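Local structure of molybdopterin synthase catalytic subunit (Helicobacter pylori, 3RPF) at residues Arg15-Leu18 against Lys19-Glu23; Glu23-Ala27 against Lys28-Ala32. The protein probably converts precursor Z into molybdopterin by inserting two sulfur atoms, supplied by the small subunit MoaD, to build the dithiolene group. All blocks are in the same frame, centred on the assembly; numbering follows the deposited sequence.

Contact 1: residues Arg15-Leu18 against Lys19-Glu23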
ATOM      1  N   ARG A  15       0.724 -16.051   3.151  1.00 38.08           N
ATOM      2  CA  ARG A  15       1.410 -16.128   4.432  1.00 39.00           C
ATOM      3  C   ARG A  15       2.911 -16.290   4.203  1.00 40.59           C
ATOM      4  O   ARG A  15       3.722 -15.555   4.767  1.00 40.15           O
ATOM      5  CB  ARG A  15       0.886 -17.309   5.247  1.00 45.12           C
ATOM      6  CG  ARG A  15       1.362 -17.320   6.690  1.00 53.66           C
ATOM      7  CD  ARG A  15       1.412 -18.737   7.210  1.00 61.57           C
ATOM      8  NE  ARG A  15       2.365 -19.519   6.433  1.00 67.23           N
ATOM      9  CZ  ARG A  15       3.641 -19.672   6.765  1.00 68.80           C
ATOM     10  NH1 ARG A  15       4.106 -19.109   7.875  1.00 69.77           N
ATOM     11  NH2 ARG A  15       4.449 -20.394   5.997  1.00 65.09           N
ATOM     12  N   GLU A  16       3.276 -17.254   3.364  1.00 41.97           N
ATOM     13  CA  GLU A  16       4.679 -17.577   3.130  1.00 45.47           C
ATOM     14  C   GLU A  16       5.417 -16.451   2.403  1.00 43.35           C
ATOM     15  O   GLU A  16       6.558 -16.128   2.745  1.00 42.25           O
ATOM     16  CB  GLU A  16       4.786 -18.883   2.347  1.00 55.98           C
ATOM     17  CG  GLU A  16       6.200 -19.346   2.103  1.00 68.11           C
ATOM     18  CD  GLU A  16       6.260 -20.490   1.111  1.00 83.77           C
ATOM     19  OE1 GLU A  16       5.637 -20.375   0.033  1.00 87.77           O
ATOM     20  OE2 GLU A  16       6.932 -21.500   1.407  1.00 90.18           O
ATOM     21  N   LEU A  17       4.760 -15.853   1.409  1.00 37.90           N
ATOM     22  CA  LEU A  17       5.342 -14.741   0.666  1.00 36.32           C
ATOM     23  C   LEU A  17       5.548 -13.508   1.550  1.00 36.99           C
ATOM     24  O   LEU A  17       6.591 -12.871   1.489  1.00 36.38           O
ATOM     25  CB  LEU A  17       4.465 -14.390  -0.536  1.00 34.23           C
ATOM     26  CG  LEU A  17       4.337 -15.439  -1.647  1.00 36.91           C
ATOM     27  CD1 LEU A  17       3.165 -15.112  -2.561  1.00 35.00           C
ATOM     28  CD2 LEU A  17       5.629 -15.546  -2.446  1.00 34.44           C
ATOM     29  N   LEU A  18       4.552 -13.175   2.366  1.00 29.03           N
ATOM     30  CA  LEU A  18       4.637 -11.993   3.225  1.00 36.38           C
ATOM     31  C   LEU A  18       5.749 -12.133   4.257  1.00 34.28           C
ATOM     32  O   LEU A  18       6.473 -11.178   4.533  1.00 36.71           O
ATOM     33  CB  LEU A  18       3.300 -11.739   3.919  1.00 35.21           C
ATOM     34  CG  LEU A  18       2.239 -11.024   3.082  1.00 40.32           C
ATOM     35  CD1 LEU A  18       0.879 -11.115   3.738  1.00 42.97           C
ATOM     36  CD2 LEU A  18       2.626  -9.579   2.871  1.00 43.78           C
ATOM     37  N   LYS A  19       5.878 -13.328   4.818  1.00 34.06           N
ATOM     38  CA  LYS A  19       6.927 -13.617   5.784  1.00 34.56           C
ATOM     39  C   LYS A  19       8.301 -13.432   5.155  1.00 38.98           C
ATOM     40  O   LYS A  19       9.168 -12.775   5.729  1.00 37.98           O
ATOM     41  CB  LYS A  19       6.788 -15.043   6.323  1.00 37.05           C
ATOM     42  CG  LYS A  19       8.026 -15.568   7.051  1.00 49.58           C
ATOM     43  CD  LYS A  19       8.104 -17.097   6.969  1.00 61.27           C
ATOM     44  CE  LYS A  19       9.286 -17.657   7.760  1.00 67.47           C
ATOM     45  NZ  LYS A  19       9.479 -19.119   7.518  1.00 72.26           N
ATOM     46  N   ALA A  20       8.500 -14.011   3.972  1.00 39.33           N
ATOM     47  CA  ALA A  20       9.788 -13.910   3.289  1.00 37.34           C
ATOM     48  C   ALA A  20      10.115 -12.469   2.955  1.00 32.13           C
ATOM     49  O   ALA A  20      11.252 -12.023   3.118  1.00 33.23           O
ATOM     50  CB  ALA A  20       9.801 -14.759   2.021  1.00 35.71           C
ATOM     51  N   TYR A  21       9.123 -11.733   2.469  1.00 29.45           N
ATOM     52  CA  TYR A  21       9.373 -10.345   2.096  1.00 29.29           C
ATOM     53  C   TYR A  21       9.791  -9.518   3.313  1.00 27.45           C
ATOM     54  O   TYR A  21      10.716  -8.709   3.233  1.00 27.04           O
ATOM     55  CB  TYR A  21       8.133  -9.741   1.445  1.00 30.90           C
ATOM     56  CG  TYR A  21       7.857 -10.243   0.046  1.00 31.41           C
ATOM     57  CD1 TYR A  21       8.896 -10.613  -0.806  1.00 33.56           C
ATOM     58  CD2 TYR A  21       6.556 -10.348  -0.426  1.00 35.13           C
ATOM     59  CE1 TYR A  21       8.637 -11.067  -2.097  1.00 33.90           C
ATOM     60  CE2 TYR A  21       6.290 -10.805  -1.711  1.00 38.34           C
ATOM     61  CZ  TYR A  21       7.335 -11.161  -2.542  1.00 41.34           C
ATOM     62  OH  TYR A  21       7.063 -11.615  -3.820  1.00 40.42           O
ATOM     63  N   GLN A  22       9.111  -9.726   4.434  1.00 28.05           N
ATOM     64  CA  GLN A  22       9.400  -8.973   5.649  1.00 34.73           C
ATOM     65  C   GLN A  22      10.789  -9.271   6.156  1.00 33.80           C
ATOM     66  O   GLN A  22      11.512  -8.366   6.555  1.00 34.86           O
ATOM     67  CB  GLN A  22       8.390  -9.297   6.750  1.00 42.00           C
ATOM     68  CG  GLN A  22       7.255  -8.314   6.849  1.00 51.16           C
ATOM     69  CD  GLN A  22       6.178  -8.801   7.784  1.00 61.69           C
ATOM     70  OE1 GLN A  22       5.332  -9.616   7.403  1.00 64.28           O
ATOM     71  NE2 GLN A  22       6.211  -8.324   9.025  1.00 60.27           N
ATOM     72  N   GLU A  23      11.153 -10.549   6.158  1.00 32.19           N
ATOM     73  CA  GLU A  23      12.490 -10.951   6.566  1.00 35.58           C
ATOM     74  C   GLU A  23      13.529 -10.228   5.721  1.00 33.80           C
ATOM     75  O   GLU A  23      14.551  -9.775   6.231  1.00 35.45           O
ATOM     76  CB  GLU A  23      12.654 -12.465   6.469  1.00 44.79           C
ATOM     77  CG  GLU A  23      11.792 -13.228   7.471  1.00 57.09           C
ATOM     78  CD  GLU A  23      11.952 -14.732   7.365  1.00 67.72           C
ATOM     79  OE1 GLU A  23      12.450 -15.210   6.319  1.00 73.20           O
ATOM     80  OE2 GLU A  23      11.576 -15.438   8.329  1.00 67.71           O
TER
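Leu17 and Tyr21 meet one turn apart on the buried flank of helix 14-27, the ring standing out from the helix beside Leu17. Ring atom CE2 of Tyr21 comes to 4.2 Å from CB of Leu17, so the touch is made at the root of the leucine and not by its methyl groups. The Tyr21 ring also hangs close to the Leu17 carbonyl, with CD2 of Tyr21 3.2 Å from O of Leu17; the approach is oblique. Tyr21 CG stands opposite its own carbonyl carbon and on the side of the backbone N (chi1 -73°), which sets the ring beside the Leu17 carbonyl. The same carbonyl O of Leu17 accepts the backbone N of Tyr21 at 2.9 Å, one of four successive i to i+4 bonds of a regular alpha helix.

This is an amphipathic helix laid on the mixed sheet of the MoaE fold: Leu17 rests on Ala79, Leu18 on Val35 and Leu93, and Tyr21 on Phe33, Lys77, Leu93 and Val95. Beside that flank, Leu18 and Gln22 pack against Gln22 and Leu18 of the second subunit. The Gln22 amide sends NE2 to Thr14 OG1 of that subunit, while its OE1 lies 3.5 Å from O of Leu18, two acceptors that make no bond.

The solvent flank is much looser. Lys19 runs out extended, its CB resting 3.5 Å from O of Arg15, and its ammonium keeps its distance from the guanidinium: NZ of Lys19 and NH1 of Arg15 are 5.4 Å apart, like charges that may repel weakly. Ala20 offers just a methyl, whose CB sits 3.6 Å from O of Glu16.

Contact 2: residues Glu23-Ala27 against Lys28-Ala32; sequences EEACA and KNFGA
The Phe30 ring lies against the backbone of Ala25, with CD2 of Phe30 3.9 Å from CA of Ala25, while CB of Lys28, from the ring's own segment, stands 3.6 Å above one face, over the centre of the Phe30 ring. The chain folds back here in a Schellman motif that closes helix 14-27. Phe30 N reaches back to O of Ala25 at 2.9 Å in a nearly straight bond (164° at the hydrogen), and Asn29, the C-prime residue with positive phi, gives its N to O of Cys26 from well above the carbonyl plane. The turn brings CB of Phe30 to 4.3 Å from CB of Ala25. Outside the turn, Phe30 packs on Val75 and Met97. OD1 of Asn29 accepts the backbone N of Lys42 of the second subunit, tying the helix end to the dimer partner.

Glu24, on the last turn of the helix, and Lys28, the first residue beyond it, are joined by a backbone bond from Lys28 N to Glu24 O (2.9 Å), and their side chains run alongside each other in the same direction. Glu24 has CG anti to the backbone N (chi1 -174°) and an extended chain, carrying its carboxylate alongside the lysine's end. The carboxylate is shared: OE1 of Glu24 pairs with NZ of Lys77 on strand 74-82, while NZ of Lys28 forms a salt bridge with OE2 of Glu24 at 2.7 Å, on the anti side and 30° out of the carboxylate plane.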
ATOM      1  N   GLU A  23      11.153 -10.549   6.158  1.00 32.19           N
ATOM      2  CA  GLU A  23      12.490 -10.951   6.566  1.00 35.58           C
ATOM      3  C   GLU A  23      13.529 -10.228   5.721  1.00 33.80           C
ATOM      4  O   GLU A  23      14.551  -9.775   6.231  1.00 35.45           O
ATOM      5  CB  GLU A  23      12.654 -12.465   6.469  1.00 44.79           C
ATOM      6  CG  GLU A  23      11.792 -13.228   7.471  1.00 57.09           C
ATOM      7  CD  GLU A  23      11.952 -14.732   7.365  1.00 67.72           C
ATOM      8  OE1 GLU A  23      12.450 -15.210   6.319  1.00 73.20           O
ATOM      9  OE2 GLU A  23      11.576 -15.438   8.329  1.00 67.71           O
ATOM     10  N   GLU A  24      13.260 -10.102   4.426  1.00 32.99           N
ATOM     11  CA  GLU A  24      14.149  -9.346   3.556  1.00 31.04           C
ATOM     12  C   GLU A  24      14.186  -7.884   3.998  1.00 30.14           C
ATOM     13  O   GLU A  24      15.251  -7.277   4.066  1.00 28.93           O
ATOM     14  CB  GLU A  24      13.715  -9.456   2.090  1.00 30.64           C
ATOM     15  CG  GLU A  24      14.689  -8.801   1.105  1.00 34.36           C
ATOM     16  CD  GLU A  24      14.240  -8.945  -0.344  1.00 36.29           C
ATOM     17  OE1 GLU A  24      13.464  -9.880  -0.637  1.00 33.54           O
ATOM     18  OE2 GLU A  24      14.662  -8.127  -1.194  1.00 35.24           O
ATOM     19  N   ALA A  25      13.021  -7.329   4.324  1.00 27.37           N
ATOM     20  CA  ALA A  25      12.930  -5.935   4.731  1.00 27.60           C
ATOM     21  C   ALA A  25      13.834  -5.696   5.934  1.00 30.20           C
ATOM     22  O   ALA A  25      14.578  -4.715   5.986  1.00 30.14           O
ATOM     23  CB  ALA A  25      11.479  -5.568   5.067  1.00 27.84           C
ATOM     24  N   CYS A  26      13.778  -6.612   6.894  1.00 30.37           N
ATOM     25  CA  CYS A  26      14.597  -6.490   8.093  1.00 36.72           C
ATOM     26  C   CYS A  26      16.092  -6.684   7.789  1.00 38.48           C
ATOM     27  O   CYS A  26      16.935  -5.923   8.270  1.00 32.36           O
ATOM     28  CB  CYS A  26      14.111  -7.471   9.168  1.00 42.36           C
ATOM     29  SG  CYS A  26      12.425  -7.118   9.810  1.00 53.48           S
ATOM     30  N   ALA A  27      16.421  -7.689   6.982  1.00 32.84           N
ATOM     31  CA  ALA A  27      17.813  -7.955   6.638  1.00 30.70           C
ATOM     32  C   ALA A  27      18.438  -6.805   5.863  1.00 29.58           C
ATOM     33  O   ALA A  27      19.651  -6.614   5.903  1.00 35.66           O
ATOM     34  CB  ALA A  27      17.937  -9.251   5.848  1.00 33.91           C
ATOM     35  N   LYS A  28      17.622  -6.033   5.156  1.00 22.69           N
ATOM     36  CA  LYS A  28      18.154  -4.890   4.413  1.00 21.74           C
ATOM     37  C   LYS A  28      18.011  -3.581   5.192  1.00 27.66           C
ATOM     38  O   LYS A  28      18.243  -2.492   4.648  1.00 30.36           O
ATOM     39  CB  LYS A  28      17.480  -4.786   3.052  1.00 24.85           C
ATOM     40  CG  LYS A  28      18.035  -5.806   2.040  1.00 31.37           C
ATOM     41  CD  LYS A  28      17.253  -5.848   0.733  1.00 31.65           C
ATOM     42  CE  LYS A  28      17.940  -6.811  -0.246  1.00 37.42           C
ATOM     43  NZ  LYS A  28      17.164  -7.038  -1.499  1.00 39.31           N
ATOM     44  N   ASN A  29      17.620  -3.688   6.459  1.00 29.51           N
ATOM     45  CA  ASN A  29      17.475  -2.510   7.319  1.00 26.50           C
ATOM     46  C   ASN A  29      16.491  -1.494   6.728  1.00 29.62           C
ATOM     47  O   ASN A  29      16.715  -0.282   6.814  1.00 25.97           O
ATOM     48  CB  ASN A  29      18.843  -1.866   7.545  1.00 31.39           C
ATOM     49  CG  ASN A  29      18.836  -0.848   8.676  1.00 36.30           C
ATOM     50  OD1 ASN A  29      18.152  -1.022   9.691  1.00 30.39           O
ATOM     51  ND2 ASN A  29      19.601   0.224   8.503  1.00 35.49           N
ATOM     52  N   PHE A  30      15.396  -1.987   6.138  1.00 20.15           N
ATOM     53  CA  PHE A  30      14.353  -1.122   5.592  1.00 20.63           C
ATOM     54  C   PHE A  30      13.394  -0.602   6.653  1.00 24.42           C
ATOM     55  O   PHE A  30      13.174  -1.257   7.669  1.00 27.53           O
ATOM     56  CB  PHE A  30      13.537  -1.875   4.517  1.00 19.50           C
ATOM     57  CG  PHE A  30      14.291  -2.092   3.229  1.00 21.45           C
ATOM     58  CD1 PHE A  30      15.427  -1.350   2.943  1.00 24.39           C
ATOM     59  CD2 PHE A  30      13.842  -3.019   2.297  1.00 27.51           C
ATOM     60  CE1 PHE A  30      16.122  -1.541   1.753  1.00 33.37           C
ATOM     61  CE2 PHE A  30      14.529  -3.221   1.103  1.00 31.16           C
ATOM     62  CZ  PHE A  30      15.670  -2.478   0.828  1.00 33.81           C
ATOM     63  N   GLY A  31      12.793   0.559   6.398  1.00 20.87           N
ATOM     64  CA  GLY A  31      11.934   1.199   7.388  1.00 28.50           C
ATOM     65  C   GLY A  31      10.508   1.325   6.901  1.00 28.65           C
ATOM     66  O   GLY A  31       9.620   1.708   7.667  1.00 27.80           O
ATOM     67  N   ALA A  32      10.289   1.022   5.620  1.00 18.46           N
ATOM     68  CA  ALA A  32       8.945   1.142   5.022  1.00 22.51           C
ATOM     69  C   ALA A  32       8.591  -0.050   4.150  1.00 23.92           C
ATOM     70  O   ALA A  32       9.373  -0.463   3.277  1.00 21.60           O
ATOM     71  CB  ALA A  32       8.817   2.434   4.215  1.00 25.15           C
TER

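Both contacts belong to helix 14-27 and share Glu23, with their centres about 11 Å apart. Contact 1 spans regular helical turns and is partly buried, one flank lying on the sheet; contact 2 lies farther from the chain's centre, at the surface, where the helix stops and the chain heads into strand 32-39. Their chemistry follows: repeating backbone bonds with leucine and tyrosine packing in 15-23, against a capped end, a salt bridge and the CB of a lysine over a phenylalanine ring in 23-32. Each also reaches the second subunit, contact 1 through the Leu18 and Gln22 flank, contact 2 through hydrogen bonds from the loop after the helix and packing by Ala25 and Cys26.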